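Local coordinates for protein KLLA0C04147p (Kluyveromyces lactis, PDB 5H2D) that binds ergosterol in its oxysterol-binding-related domain and, like other members of the oxysterol-binding protein family, probably transfers sterols between membranes, at residues H147-S152 and E166-S171; F180-L185 and P206-V211; G126-Y131 and F141-S146. All coordinates share one frame; numbering follows the deposited sequence.

Overall arrangement
The three contacts follow one another along neighbouring antiparallel strands of the oxysterol-binding domain, and contact 2 lies at its ergosterol. Contact 3, the earliest in the chain, pairs strands 128-133 and 138-146; contact 1 follows, its centre about 12 Å from that of contact 3, and the two touch where Ile151 and Ser152 meet Val145 and Gln144. Contact 2 lies about 11 Å from contact 1, centre to centre, joined to it through the pairing of strands 161-173 and 178-190. It contributes four residues to the ergosterol pocket, whereas contact 1 approaches the sterol with Val169. Contacts 2 and 3 do not touch, their nearest atoms being about 11 Å apart and their centres about 20 Å.

Contact 1: residues H147-S152 and E166-S171; sequences HHPPIS and ESFVDS. With SO4 (sulfate ion), chain F.
Ile151 spreads its branches over two residues of the facing strand, Glu166 and Phe168. Its CB lies 3.9 Å from Ser167 O; beyond it the side chain forks. A chi1 of -57° puts CG1 anti to the carbonyl carbon, near the ring carbon CG of Phe168, and leaves CG2 anti to the backbone N, against Glu166 CG (3.4 Å). CD1 lies over one face of the Phe168 ring in a CH-pi contact, 4.2 Å from the ring centroid and 21° off the normal. Pro149 CG touches Phe168 CZ at 3.7 Å, so the cis proline reaches the same ring. Glu166 OE1 is hydrogen-bonded to Trp413 NE1.

The backbones are pinned at Ser152 and Ser167, an antiparallel hydrogen-bonded pair: Ser152 N reaches Ser167 O (3.0 Å) and Ser167 N reaches Ser152 O (2.8 Å). Nearer the loop a water bridges the strands, donating to Pro150 O and accepting from Val169 N; another links the two serine hydroxyls, and Ser152 OG also bonds to Gln144 OE1. His148 NE2 donates nearly straight to sulfate O4 (2.9 Å, 170°); His147 NE2 meets sulfate O2 too, although that bond is doubtfully short. The two histidines, each turning a ring edge to the sulfate, belong to the EQVSHHPP signature of oxysterol-binding proteins, and the anion, probably from the crystallisation liquor, is consistent with the lipid-phosphate site known in relatives.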
loop_
_atom_site.group_PDB
_atom_site.type_symbol
_atom_site.label_atom_id
_atom_site.label_comp_id
_atom_site.label_asym_id
_atom_site.label_seq_id
_atom_site.Cartn_x
_atom_site.Cartn_y
_atom_site.Cartn_z
ATOM N N HIS A 147 16.565 -5.737 -4.534
ATOM C CA HIS A 147 17.186 -4.988 -3.447
ATOM C C HIS A 147 17.971 -3.786 -3.946
ATOM O O HIS A 147 17.935 -2.726 -3.316
ATOM C CB HIS A 147 18.097 -5.920 -2.631
ATOM C CG HIS A 147 18.880 -5.234 -1.549
ATOM N ND1 HIS A 147 18.287 -4.549 -0.506
ATOM C CD2 HIS A 147 20.215 -5.147 -1.337
ATOM C CE1 HIS A 147 19.224 -4.061 0.290
ATOM N NE2 HIS A 147 20.404 -4.414 -0.192
ATOM N N HIS A 148 18.650 -3.920 -5.085
ATOM C CA HIS A 148 19.290 -2.789 -5.753
ATOM C C HIS A 148 18.698 -2.631 -7.148
ATOM O O HIS A 148 19.117 -3.314 -8.071
ATOM C CB HIS A 148 20.809 -2.995 -5.858
ATOM C CG HIS A 148 21.517 -3.016 -4.538
ATOM N ND1 HIS A 148 21.400 -1.999 -3.617
ATOM C CD2 HIS A 148 22.358 -3.928 -3.992
ATOM C CE1 HIS A 148 22.135 -2.284 -2.556
ATOM N NE2 HIS A 148 22.728 -3.446 -2.759
ATOM N N PRO A 149 17.694 -1.760 -7.312
ATOM C CA PRO A 149 17.047 -0.928 -6.298
ATOM C C PRO A 149 15.979 -1.717 -5.567
ATOM O O PRO A 149 15.626 -2.808 -6.003
ATOM C CB PRO A 149 16.427 0.194 -7.123
ATOM C CG PRO A 149 16.063 -0.482 -8.400
ATOM C CD PRO A 149 17.123 -1.525 -8.650
ATOM N N PRO A 150 15.487 -1.177 -4.457
ATOM C CA PRO A 150 14.425 -1.866 -3.707
ATOM C C PRO A 150 13.109 -1.830 -4.476
ATOM O O PRO A 150 12.591 -0.756 -4.808
ATOM C CB PRO A 150 14.347 -1.077 -2.395
ATOM C CG PRO A 150 14.868 0.311 -2.755
ATOM C CD PRO A 150 15.948 0.058 -3.794
ATOM N N ILE A 151 12.570 -3.015 -4.767
ATOM C CA ILE A 151 11.286 -3.133 -5.453
ATOM C C ILE A 151 10.475 -4.250 -4.812
ATOM O O ILE A 151 11.002 -5.344 -4.580
ATOM C CB ILE A 151 11.458 -3.423 -6.954
ATOM C CG1 ILE A 151 12.314 -2.335 -7.597
ATOM C CG2 ILE A 151 10.091 -3.495 -7.619
ATOM C CD1 ILE A 151 12.570 -2.581 -9.094
ATOM N N SER A 152 9.191 -3.977 -4.559
ATOM C CA SER A 152 8.228 -4.950 -4.055
ATOM C C SER A 152 7.185 -5.197 -5.136
ATOM O O SER A 152 6.764 -4.264 -5.823
ATOM C CB SER A 152 7.533 -4.432 -2.783
ATOM O OG SER A 152 8.450 -3.780 -1.906
ATOM N N GLU A 166 3.579 -2.672 -8.670
ATOM C CA GLU A 166 4.993 -2.634 -8.336
ATOM C C GLU A 166 5.253 -1.438 -7.435
ATOM O O GLU A 166 4.916 -0.309 -7.794
ATOM C CB GLU A 166 5.844 -2.515 -9.606
ATOM C CG GLU A 166 7.342 -2.416 -9.361
ATOM C CD GLU A 166 8.126 -2.174 -10.646
ATOM O OE1 GLU A 166 8.998 -2.995 -10.983
ATOM O OE2 GLU A 166 7.866 -1.161 -11.324
ATOM N N SER A 167 5.857 -1.680 -6.274
ATOM C CA SER A 167 6.311 -0.607 -5.402
ATOM C C SER A 167 7.789 -0.348 -5.672
ATOM O O SER A 167 8.649 -1.173 -5.344
ATOM C CB SER A 167 6.090 -0.962 -3.940
ATOM O OG SER A 167 6.541 0.102 -3.131
ATOM N N PHE A 168 8.080 0.794 -6.290
ATOM C CA PHE A 168 9.428 1.191 -6.672
ATOM C C PHE A 168 9.550 2.628 -6.174
ATOM O O PHE A 168 9.148 3.561 -6.874
ATOM C CB PHE A 168 9.590 1.061 -8.189
ATOM C CG PHE A 168 10.986 1.324 -8.701
ATOM C CD1 PHE A 168 11.956 1.902 -7.898
ATOM C CD2 PHE A 168 11.308 1.007 -10.009
ATOM C CE1 PHE A 168 13.230 2.155 -8.398
ATOM C CE2 PHE A 168 12.577 1.244 -10.508
ATOM C CZ PHE A 168 13.533 1.825 -9.703
ATOM N N VAL A 169 10.037 2.793 -4.945
ATOM C CA VAL A 169 10.114 4.102 -4.307
ATOM C C VAL A 169 11.504 4.668 -4.542
ATOM O O VAL A 169 12.506 4.073 -4.119
ATOM C CB VAL A 169 9.796 4.015 -2.808
ATOM C CG1 VAL A 169 9.882 5.394 -2.173
ATOM C CG2 VAL A 169 8.403 3.409 -2.584
ATOM N N ASP A 170 11.562 5.822 -5.208
ATOM C CA ASP A 170 12.802 6.530 -5.517
ATOM C C ASP A 170 12.839 7.775 -4.640
ATOM O O ASP A 170 11.979 8.649 -4.781
ATOM C CB ASP A 170 12.822 6.884 -7.002
ATOM C CG ASP A 170 14.218 7.101 -7.542
ATOM O OD1 ASP A 170 15.177 6.487 -7.023
ATOM O OD2 ASP A 170 14.331 7.870 -8.515
ATOM N N SER A 171 13.810 7.853 -3.732
ATOM C CA SER A 171 13.831 8.899 -2.714
ATOM C C SER A 171 15.107 9.727 -2.792
ATOM O O SER A 171 16.145 9.278 -3.291
ATOM C CB SER A 171 13.704 8.310 -1.303
ATOM O OG SER A 171 14.867 7.575 -0.958
HETATM S S SO4 F . 24.149 -3.914 0.259
HETATM O O1 SO4 F . 24.974 -4.224 1.425
HETATM O O2 SO4 F . 22.794 -4.409 0.460
HETATM O O3 SO4 F . 24.067 -2.462 0.107
HETATM O O4 SO4 F . 24.745 -4.512 -0.936
HETATM O O HOH W 1 10.833 0.653 -3.185
HETATM O O HOH W 2 13.660 1.884 -5.138
HETATM O O HOH W 3 8.920 -1.010 -1.952
#

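Contact 2: residues F180-L185 and P206-V211; sequences FKHLGL and PNNQVV. With ERG (ergosterol), chain B.
The ring of Phe180 presents its edge to Asn208 O on the facing strand and one face to ergosterol, whose C17 lies 3.8 Å above the ring plane, offset toward the rim. The imidazole of His182 works by its edge instead: Asn208 OD1 sits almost in its plane, with ergosterol C6 and a water also at the rim. There His182 NE2 donates to Asn208 OD1 over 2.6 Å at 168°, the imidazole and amide planes standing nearly perpendicular (81°). The amide is gripped at both ends, since Asn208 ND2 bonds to Asn222, and this fixes the side chain although its CG nearly eclipses the backbone N (chi1 -10°).

The sterol lies along the row so formed. Phe180 CZ comes within 3.4 Å of ergosterol C22, His182 CE1 within 3.5 Å of ergosterol C5, and Val210 CG2 within 3.7 Å of ergosterol C21, so the ring system and the start of the tail are both lined from this contact. Behind the row, Phe180 and Asn208 exchange two backbone hydrogen bonds, and a water joins His182 N to Asn207 OD1. Strand 161-173 flanks 178-190 on one side, setting Val169 against Phe180 and His182; on the far side of 207-211 runs strand 219-230, whose Tyr223 packs on Asn207 and Lys181.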
loop_
_atom_site.group_PDB
_atom_site.type_symbol
_atom_site.label_atom_id
_atom_site.label_comp_id
_atom_site.label_asym_id
_atom_site.label_seq_id
_atom_site.Cartn_x
_atom_site.Cartn_y
_atom_site.Cartn_z
ATOM N N PHE A 180 9.847 11.592 -2.244
ATOM C CA PHE A 180 9.587 10.186 -2.547
ATOM C C PHE A 180 8.704 10.092 -3.777
ATOM O O PHE A 180 7.594 10.638 -3.797
ATOM C CB PHE A 180 8.927 9.487 -1.350
ATOM C CG PHE A 180 9.761 9.561 -0.121
ATOM C CD1 PHE A 180 9.695 10.667 0.720
ATOM C CD2 PHE A 180 10.677 8.562 0.155
ATOM C CE1 PHE A 180 10.527 10.750 1.837
ATOM C CE2 PHE A 180 11.500 8.634 1.260
ATOM C CZ PHE A 180 11.429 9.725 2.103
ATOM N N LYS A 181 9.194 9.404 -4.799
ATOM C CA LYS A 181 8.423 9.166 -6.010
ATOM C C LYS A 181 8.148 7.676 -6.141
ATOM O O LYS A 181 9.005 6.846 -5.807
ATOM C CB LYS A 181 9.154 9.701 -7.250
ATOM C CG LYS A 181 9.371 11.211 -7.187
ATOM C CD LYS A 181 9.868 11.782 -8.504
ATOM C CE LYS A 181 9.489 13.256 -8.646
ATOM N NZ LYS A 181 10.071 14.121 -7.579
ATOM N N HIS A 182 6.949 7.351 -6.603
ATOM C CA HIS A 182 6.465 5.975 -6.712
ATOM C C HIS A 182 6.353 5.653 -8.194
ATOM O O HIS A 182 5.424 6.106 -8.873
ATOM C CB HIS A 182 5.138 5.840 -5.970
ATOM C CG HIS A 182 5.272 6.164 -4.518
ATOM N ND1 HIS A 182 5.269 5.199 -3.536
ATOM C CD2 HIS A 182 5.504 7.343 -3.887
ATOM C CE1 HIS A 182 5.472 5.772 -2.359
ATOM N NE2 HIS A 182 5.623 7.071 -2.547
ATOM N N LEU A 183 7.314 4.881 -8.694
ATOM C CA LEU A 183 7.505 4.738 -10.130
ATOM C C LEU A 183 6.697 3.603 -10.751
ATOM O O LEU A 183 6.576 3.552 -11.981
ATOM C CB LEU A 183 8.995 4.530 -10.428
ATOM C CG LEU A 183 9.928 5.635 -9.915
ATOM C CD1 LEU A 183 11.376 5.386 -10.333
ATOM C CD2 LEU A 183 9.457 6.999 -10.395
ATOM N N GLY A 184 6.153 2.687 -9.950
ATOM C CA GLY A 184 5.474 1.538 -10.503
ATOM C C GLY A 184 4.015 1.808 -10.872
ATOM O O GLY A 184 3.348 2.690 -10.337
ATOM N N LEU A 185 3.500 1.002 -11.802
ATOM C CA LEU A 185 2.104 1.076 -12.203
ATOM C C LEU A 185 1.250 0.148 -11.343
ATOM O O LEU A 185 1.668 -0.963 -10.993
ATOM C CB LEU A 185 1.958 0.703 -13.679
ATOM C CG LEU A 185 0.622 0.945 -14.371
ATOM C CD1 LEU A 185 0.257 2.425 -14.346
ATOM C CD2 LEU A 185 0.695 0.423 -15.804
ATOM N N PRO A 206 0.633 9.100 -5.949
ATOM C CA PRO A 206 1.207 10.447 -5.832
ATOM C C PRO A 206 2.572 10.411 -5.155
ATOM O O PRO A 206 2.983 9.421 -4.549
ATOM C CB PRO A 206 0.175 11.185 -4.974
ATOM C CG PRO A 206 -0.408 10.087 -4.104
ATOM C CD PRO A 206 -0.505 8.902 -5.034
ATOM N N ASN A 207 3.289 11.525 -5.275
ATOM C CA ASN A 207 4.538 11.699 -4.554
ATOM C C ASN A 207 4.285 11.999 -3.077
ATOM O O ASN A 207 3.213 12.460 -2.684
ATOM C CB ASN A 207 5.345 12.848 -5.155
ATOM C CG ASN A 207 5.469 12.732 -6.639
ATOM O OD1 ASN A 207 5.813 11.675 -7.155
ATOM N ND2 ASN A 207 5.150 13.816 -7.351
ATOM N N ASN A 208 5.298 11.741 -2.252
ATOM C CA ASN A 208 5.280 12.195 -0.869
ATOM C C ASN A 208 6.552 12.974 -0.588
ATOM O O ASN A 208 7.565 12.816 -1.267
ATOM C CB ASN A 208 5.169 11.034 0.148
ATOM C CG ASN A 208 4.866 9.713 -0.507
ATOM O OD1 ASN A 208 5.776 8.927 -0.769
ATOM N ND2 ASN A 208 3.579 9.457 -0.774
ATOM N N GLN A 209 6.502 13.821 0.432
ATOM C CA GLN A 209 7.718 14.491 0.855
ATOM C C GLN A 209 7.641 14.754 2.344
ATOM O O GLN A 209 6.554 14.881 2.914
ATOM C CB GLN A 209 7.941 15.801 0.089
ATOM C CG GLN A 209 6.809 16.789 0.271
ATOM C CD GLN A 209 7.020 18.091 -0.485
ATOM O OE1 GLN A 209 8.114 18.379 -0.965
ATOM N NE2 GLN A 209 5.958 18.883 -0.594
ATOM N N VAL A 210 8.807 14.831 2.973
ATOM C CA VAL A 210 8.906 15.325 4.341
ATOM C C VAL A 210 9.365 16.770 4.248
ATOM O O VAL A 210 10.428 17.046 3.684
ATOM C CB VAL A 210 9.871 14.483 5.191
ATOM C CG1 VAL A 210 10.002 15.083 6.577
ATOM C CG2 VAL A 210 9.366 13.037 5.297
ATOM N N VAL A 211 8.532 17.689 4.740
ATOM C CA VAL A 211 8.870 19.109 4.792
ATOM C C VAL A 211 8.863 19.567 6.247
ATOM O O VAL A 211 8.638 18.771 7.161
ATOM C CB VAL A 211 7.906 19.951 3.934
ATOM C CG1 VAL A 211 8.040 19.580 2.465
ATOM C CG2 VAL A 211 6.474 19.770 4.387
HETATM C C1 ERG B . 3.034 6.000 0.724
HETATM C C2 ERG B . 1.896 5.067 0.318
HETATM C C3 ERG B . 2.464 4.054 -0.640
HETATM C C4 ERG B . 3.586 3.259 0.030
HETATM C C5 ERG B . 4.585 4.106 0.617
HETATM C C6 ERG B . 5.900 3.665 0.654
HETATM C C7 ERG B . 6.931 4.395 1.268
HETATM C C8 ERG B . 6.666 5.617 1.892
HETATM C C9 ERG B . 5.384 6.208 1.688
HETATM C C10 ERG B . 4.207 5.249 1.370
HETATM C C11 ERG B . 4.988 7.295 2.776
HETATM C C12 ERG B . 6.170 8.164 3.217
HETATM C C13 ERG B . 7.308 7.229 3.676
HETATM C C14 ERG B . 7.730 6.455 2.407
HETATM C C15 ERG B . 9.003 5.774 2.866
HETATM C C16 ERG B . 9.689 6.828 3.781
HETATM C C17 ERG B . 8.630 7.952 3.953
HETATM C C18 ERG B . 6.902 6.321 4.858
HETATM C C19 ERG B . 3.746 4.635 2.721
HETATM C C20 ERG B . 8.826 8.626 5.330
HETATM C C21 ERG B . 7.792 9.698 5.658
HETATM C C22 ERG B . 10.207 9.267 5.289
HETATM C C23 ERG B . 11.306 8.758 6.167
HETATM C C24 ERG B . 12.692 9.395 6.083
HETATM C C25 ERG B . 13.243 9.548 7.507
HETATM C C26 ERG B . 12.309 10.478 8.289
HETATM C C27 ERG B . 14.648 10.173 7.529
HETATM C C28 ERG B . 13.551 8.461 5.251
HETATM O O1 ERG B . 1.407 3.145 -1.113
HETATM O O HOH W 4 4.881 9.175 -7.238
#

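Contact 3: residues G126-Y131 and F141-S146; sequences GETFEY and FTEQVS
Phe141 and Phe129 shape this pairing, each by a different part of its side chain. Phe141 carries CG anti to the backbone N (chi1 -178°), which swings the ring across to the facing strand. Phe141 CZ rests 3.7 Å from the methyl Thr128 CG2. Phe141 CE1 lies 3.8 Å from Thr128 CB, and Glu130 CB approaches the ring edge. Phe129, on the other surface of the sheet, touches chiefly through its CB, 3.7 Å from Thr142 CG2; that methyl lies near the plane of the Phe129 ring, at its edge, and is 3.4 Å from Phe129 O.

These residues belong to a beta hairpin of strands 128-133 and 138-146, antiparallel, with the axes of residues 128-131 and 141-146 at 172°. Phe129 and Thr142 form a hydrogen-bonded pair, N of each to O of the other; toward the open end Gln144 N donates to Glu127 O (2.8 Å, 172°) and Gly126 N to Gln144 O.

Thr128 ties the hairpin outward, its hydroxyl bonding to that of Thr351, while Phe400 from strand 400-404 packs on Phe141. Strand 151-157 flanks the opposite side of 138-146, where Val145 and Ser146 form a classic beta bulge against Ile151.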
loop_
_atom_site.group_PDB
_atom_site.type_symbol
_atom_site.label_atom_id
_atom_site.label_comp_id
_atom_site.label_asym_id
_atom_site.label_seq_id
_atom_site.Cartn_x
_atom_site.Cartn_y
_atom_site.Cartn_z
ATOM N N GLY A 126 13.934 -11.267 -1.379
ATOM C CA GLY A 126 13.221 -12.506 -1.170
ATOM C C GLY A 126 12.296 -12.494 0.026
ATOM O O GLY A 126 11.543 -13.456 0.218
ATOM N N GLU A 127 12.319 -11.431 0.828
ATOM C CA GLU A 127 11.364 -11.319 1.920
ATOM C C GLU A 127 9.948 -11.292 1.355
ATOM O O GLU A 127 9.704 -10.769 0.264
ATOM C CB GLU A 127 11.640 -10.052 2.731
ATOM C CG GLU A 127 10.858 -9.969 4.047
ATOM C CD GLU A 127 11.289 -8.825 4.964
ATOM O OE1 GLU A 127 10.462 -8.397 5.800
ATOM O OE2 GLU A 127 12.446 -8.371 4.880
ATOM N N THR A 128 9.012 -11.897 2.080
ATOM C CA THR A 128 7.624 -11.929 1.664
ATOM C C THR A 128 6.733 -11.418 2.785
ATOM O O THR A 128 7.138 -11.348 3.943
ATOM C CB THR A 128 7.175 -13.348 1.279
ATOM O OG1 THR A 128 7.390 -14.229 2.398
ATOM C CG2 THR A 128 7.974 -13.863 0.096
ATOM N N PHE A 129 5.506 -11.056 2.427
ATOM C CA PHE A 129 4.528 -10.733 3.453
ATOM C C PHE A 129 3.148 -11.112 2.937
ATOM O O PHE A 129 2.761 -10.723 1.834
ATOM C CB PHE A 129 4.582 -9.245 3.859
ATOM C CG PHE A 129 3.481 -8.841 4.830
ATOM C CD1 PHE A 129 3.461 -9.350 6.122
ATOM C CD2 PHE A 129 2.467 -7.969 4.447
ATOM C CE1 PHE A 129 2.447 -9.009 7.001
ATOM C CE2 PHE A 129 1.456 -7.617 5.334
ATOM C CZ PHE A 129 1.451 -8.143 6.611
ATOM N N GLU A 130 2.425 -11.899 3.727
ATOM C CA GLU A 130 1.055 -12.265 3.407
ATOM C C GLU A 130 0.108 -11.659 4.427
ATOM O O GLU A 130 0.481 -11.425 5.582
ATOM C CB GLU A 130 0.878 -13.781 3.402
ATOM C CG GLU A 130 1.223 -14.415 4.737
ATOM C CD GLU A 130 0.608 -15.807 4.888
ATOM O OE1 GLU A 130 -0.464 -15.897 5.526
ATOM O OE2 GLU A 130 1.195 -16.777 4.342
ATOM N N TYR A 131 -1.122 -11.398 3.992
ATOM C CA TYR A 131 -2.144 -10.870 4.896
ATOM C C TYR A 131 -3.505 -11.163 4.283
ATOM O O TYR A 131 -3.834 -10.638 3.213
ATOM C CB TYR A 131 -1.941 -9.370 5.117
ATOM C CG TYR A 131 -2.886 -8.666 6.066
ATOM C CD1 TYR A 131 -2.672 -8.706 7.441
ATOM C CD2 TYR A 131 -3.945 -7.901 5.584
ATOM C CE1 TYR A 131 -3.513 -8.030 8.317
ATOM C CE2 TYR A 131 -4.789 -7.211 6.453
ATOM C CZ TYR A 131 -4.566 -7.282 7.810
ATOM O OH TYR A 131 -5.391 -6.597 8.662
ATOM N N PHE A 141 -0.631 -10.560 -0.966
ATOM C CA PHE A 141 0.687 -11.169 -0.929
ATOM C C PHE A 141 1.687 -10.249 -1.608
ATOM O O PHE A 141 1.362 -9.600 -2.608
ATOM C CB PHE A 141 0.717 -12.535 -1.625
ATOM C CG PHE A 141 2.056 -13.186 -1.553
ATOM C CD1 PHE A 141 2.528 -13.680 -0.342
ATOM C CD2 PHE A 141 2.873 -13.250 -2.665
ATOM C CE1 PHE A 141 3.786 -14.260 -0.256
ATOM C CE2 PHE A 141 4.136 -13.830 -2.586
ATOM C CZ PHE A 141 4.585 -14.334 -1.375
ATOM N N THR A 142 2.909 -10.210 -1.077
ATOM C CA THR A 142 3.952 -9.395 -1.687
ATOM C C THR A 142 5.305 -10.064 -1.474
ATOM O O THR A 142 5.532 -10.737 -0.460
ATOM C CB THR A 142 3.940 -7.955 -1.119
ATOM O OG1 THR A 142 4.943 -7.167 -1.765
ATOM C CG2 THR A 142 4.219 -7.956 0.382
ATOM N N GLU A 143 6.194 -9.889 -2.458
ATOM C CA GLU A 143 7.568 -10.376 -2.398
ATOM C C GLU A 143 8.508 -9.227 -2.731
ATOM O O GLU A 143 8.240 -8.444 -3.646
ATOM C CB GLU A 143 7.816 -11.530 -3.384
ATOM C CG GLU A 143 9.261 -12.027 -3.415
ATOM C CD GLU A 143 9.476 -13.207 -4.371
ATOM O OE1 GLU A 143 10.583 -13.774 -4.371
ATOM O OE2 GLU A 143 8.541 -13.567 -5.109
ATOM N N GLN A 144 9.620 -9.137 -1.999
ATOM C CA GLN A 144 10.676 -8.187 -2.356
ATOM C C GLN A 144 11.442 -8.801 -3.526
ATOM O O GLN A 144 12.218 -9.744 -3.350
ATOM C CB GLN A 144 11.570 -7.900 -1.154
ATOM C CG GLN A 144 12.515 -6.710 -1.375
ATOM C CD GLN A 144 11.797 -5.371 -1.376
ATOM O OE1 GLN A 144 10.569 -5.294 -1.273
ATOM N NE2 GLN A 144 12.583 -4.287 -1.505
ATOM N N VAL A 145 11.199 -8.275 -4.739
ATOM C CA VAL A 145 11.766 -8.848 -5.965
ATOM C C VAL A 145 13.112 -8.247 -6.350
ATOM O O VAL A 145 13.823 -8.829 -7.191
ATOM C CB VAL A 145 10.754 -8.710 -7.123
ATOM C CG1 VAL A 145 9.528 -9.563 -6.843
ATOM C CG2 VAL A 145 10.345 -7.259 -7.324
ATOM N N SER A 146 13.505 -7.114 -5.750
ATOM C CA SER A 146 14.795 -6.489 -6.003
ATOM C C SER A 146 15.250 -5.764 -4.741
ATOM O O SER A 146 14.424 -5.266 -3.960
ATOM C CB SER A 146 14.724 -5.500 -7.183
ATOM O OG SER A 146 16.002 -4.933 -7.481
HETATM O O HOH W 5 11.090 -15.213 -1.927
#